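Local coordinates for naphthalene dioxygenase small subunit (Rhodococcus sp., PDB 2B1X), which forms the beta subunit of a Rieske non-heme iron naphthalene 1,2-dioxygenase, a complex that probably adds oxygen to the aromatic ring of naphthalene, at residues 16-21 with 146-151. Numbering follows the deposited sequence.
Sequences TEWLYM and GDSFLM
Trp18 reaches from helix 10-27 to the start of strand 148-158 and meets Phe149 edge to face. The setting is the cone-like alpha+beta fold of the NTF2 clan, in which a long N-terminal helix lies against a curved mixed sheet. The segment axes come within 9.4 Å of each other, a gap bridged mainly by the indole. With CG anti to the backbone N (chi1 -171°), the indole extends from the helix toward the strand.

Phe149 turns the edge of its phenyl ring to the face of the five-membered ring. The two planes stand at 86°, with centroids 5.9 Å apart. CB of Phe149 sits over that same face, 3.9 Å from the centroid of the five-membered ring of Trp18, in a CH-pi contact. On the opposite face lies CE of Met21, one helical turn on, so the pyrrole edge of the indole, near CD1 and NE1, lies between the two. Farther along, CH2 of Trp18 touches CB of Met151 at 4.0 Å.

Trp18 also packs on Leu142 of the neighbouring strand 132-145, and Phe149 rests on Glu14 and Ile15 of the helix. Replacing Trp18 by an alanine would probably open a gap between helix and strand and leave the Phe149 carbonyl without its indole donor.

The polar rim of the indole faces the strand backbone. NE1 of Trp18 gives a weak hydrogen bond to O of Phe149, 2.9 Å long but bent to 128° at the hydrogen. Next to it, OG of Ser148 lies in the indole plane, 3.4 Å from CD1 of Trp18.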
loop_
_atom_site.group_PDB
_atom_site.type_symbol
_atom_site.label_atom_id
_atom_site.label_comp_id
_atom_site.label_asym_id
_atom_site.label_seq_id
_atom_site.Cartn_x
_atom_site.Cartn_y
_atom_site.Cartn_z
ATOM N N THR B 16 27.076 -14.683 16.259
ATOM C CA THR B 16 26.506 -13.482 15.659
ATOM C C THR B 16 27.156 -13.232 14.295
ATOM O O THR B 16 26.451 -13.056 13.310
ATOM C CB THR B 16 26.615 -12.297 16.622
ATOM O OG1 THR B 16 25.893 -12.620 17.822
ATOM C CG2 THR B 16 25.878 -11.061 16.067
ATOM N N GLU B 17 28.490 -13.316 14.235
ATOM C CA GLU B 17 29.211 -13.133 12.982
ATOM C C GLU B 17 28.814 -14.204 11.973
ATOM O O GLU B 17 28.697 -13.923 10.786
ATOM C CB GLU B 17 30.731 -13.057 13.202
ATOM C CG GLU B 17 31.123 -11.702 13.825
ATOM C CD GLU B 17 32.623 -11.448 13.965
ATOM O OE1 GLU B 17 33.436 -12.416 13.990
ATOM O OE2 GLU B 17 32.993 -10.245 14.082
ATOM N N TRP B 18 28.590 -15.428 12.450
ATOM C CA TRP B 18 28.172 -16.517 11.572
ATOM C C TRP B 18 26.796 -16.183 10.954
ATOM O O TRP B 18 26.582 -16.346 9.751
ATOM C CB TRP B 18 28.154 -17.835 12.349
ATOM C CG TRP B 18 27.941 -19.060 11.500
ATOM C CD1 TRP B 18 28.911 -19.922 11.030
ATOM C CD2 TRP B 18 26.687 -19.575 11.038
ATOM N NE1 TRP B 18 28.323 -20.932 10.305
ATOM C CE2 TRP B 18 26.962 -20.742 10.293
ATOM C CE3 TRP B 18 25.349 -19.168 11.182
ATOM C CZ2 TRP B 18 25.948 -21.509 9.694
ATOM C CZ3 TRP B 18 24.342 -19.917 10.576
ATOM C CH2 TRP B 18 24.652 -21.081 9.842
ATOM N N LEU B 19 25.881 -15.675 11.765
ATOM C CA LEU B 19 24.551 -15.334 11.260
ATOM C C LEU B 19 24.605 -14.236 10.210
ATOM O O LEU B 19 23.859 -14.260 9.217
ATOM C CB LEU B 19 23.630 -14.895 12.408
ATOM C CG LEU B 19 23.102 -15.951 13.365
ATOM C CD1 LEU B 19 22.300 -15.301 14.446
ATOM C CD2 LEU B 19 22.235 -16.945 12.593
ATOM N N TYR B 20 25.487 -13.262 10.418
ATOM C CA TYR B 20 25.561 -12.148 9.476
ATOM C C TYR B 20 26.224 -12.610 8.183
ATOM O O TYR B 20 25.860 -12.150 7.114
ATOM C CB TYR B 20 26.296 -10.945 10.076
ATOM C CG TYR B 20 25.648 -10.313 11.281
ATOM C CD1 TYR B 20 26.383 -9.469 12.099
ATOM C CD2 TYR B 20 24.275 -10.483 11.574
ATOM C CE1 TYR B 20 25.828 -8.844 13.191
ATOM C CE2 TYR B 20 23.682 -9.834 12.694
ATOM C CZ TYR B 20 24.476 -9.022 13.492
ATOM O OH TYR B 20 23.978 -8.357 14.610
ATOM N N MET B 21 27.188 -13.516 8.287
ATOM C CA MET B 21 27.825 -14.124 7.107
ATOM C C MET B 21 26.820 -14.970 6.306
ATOM O O MET B 21 26.839 -14.994 5.076
ATOM C CB MET B 21 29.016 -14.972 7.558
ATOM C CG MET B 21 29.686 -15.861 6.467
ATOM S SD MET B 21 28.795 -17.436 6.174
ATOM C CE MET B 21 29.108 -18.373 7.719
ATOM N N GLY B 146 34.783 -27.808 13.147
ATOM C CA GLY B 146 36.092 -27.196 13.025
ATOM C C GLY B 146 36.157 -25.931 13.850
ATOM O O GLY B 146 35.864 -25.949 15.049
ATOM N N ASP B 147 36.503 -24.824 13.201
ATOM C CA ASP B 147 36.580 -23.513 13.860
ATOM C C ASP B 147 35.360 -22.633 13.592
ATOM O O ASP B 147 35.360 -21.434 13.910
ATOM C CB ASP B 147 37.864 -22.769 13.459
ATOM C CG ASP B 147 38.054 -22.665 11.933
ATOM O OD1 ASP B 147 37.217 -23.200 11.159
ATOM O OD2 ASP B 147 39.041 -22.072 11.424
ATOM N N SER B 148 34.323 -23.228 13.007
ATOM C CA SER B 148 33.069 -22.538 12.755
ATOM C C SER B 148 31.834 -23.339 13.207
ATOM O O SER B 148 31.887 -24.103 14.176
ATOM C CB SER B 148 32.962 -22.161 11.275
ATOM O OG SER B 148 32.168 -20.997 11.133
ATOM N N PHE B 149 30.729 -23.151 12.495
ATOM C CA PHE B 149 29.458 -23.769 12.852
ATOM C C PHE B 149 28.740 -24.271 11.616
ATOM O O PHE B 149 28.946 -23.775 10.509
ATOM C CB PHE B 149 28.545 -22.779 13.568
ATOM C CG PHE B 149 29.074 -22.298 14.882
ATOM C CD1 PHE B 149 29.774 -21.103 14.968
ATOM C CD2 PHE B 149 28.862 -23.036 16.045
ATOM C CE1 PHE B 149 30.261 -20.658 16.189
ATOM C CE2 PHE B 149 29.336 -22.592 17.256
ATOM C CZ PHE B 149 30.044 -21.405 17.327
ATOM N N LEU B 150 27.890 -25.261 11.833
ATOM C CA LEU B 150 26.961 -25.726 10.819
ATOM C C LEU B 150 25.567 -25.673 11.394
ATOM O O LEU B 150 25.370 -25.866 12.604
ATOM C CB LEU B 150 27.260 -27.168 10.427
ATOM C CG LEU B 150 28.063 -27.535 9.176
ATOM C CD1 LEU B 150 29.004 -26.443 8.689
ATOM C CD2 LEU B 150 28.819 -28.832 9.431
ATOM N N MET B 151 24.602 -25.442 10.510
ATOM C CA MET B 151 23.212 -25.393 10.907
ATOM C C MET B 151 22.573 -26.764 10.783
ATOM O O MET B 151 22.448 -27.305 9.687
ATOM C CB MET B 151 22.442 -24.387 10.055
ATOM C CG MET B 151 21.005 -24.130 10.539
ATOM S SD MET B 151 20.334 -22.690 9.752
ATOM C CE MET B 151 19.977 -23.406 8.077
#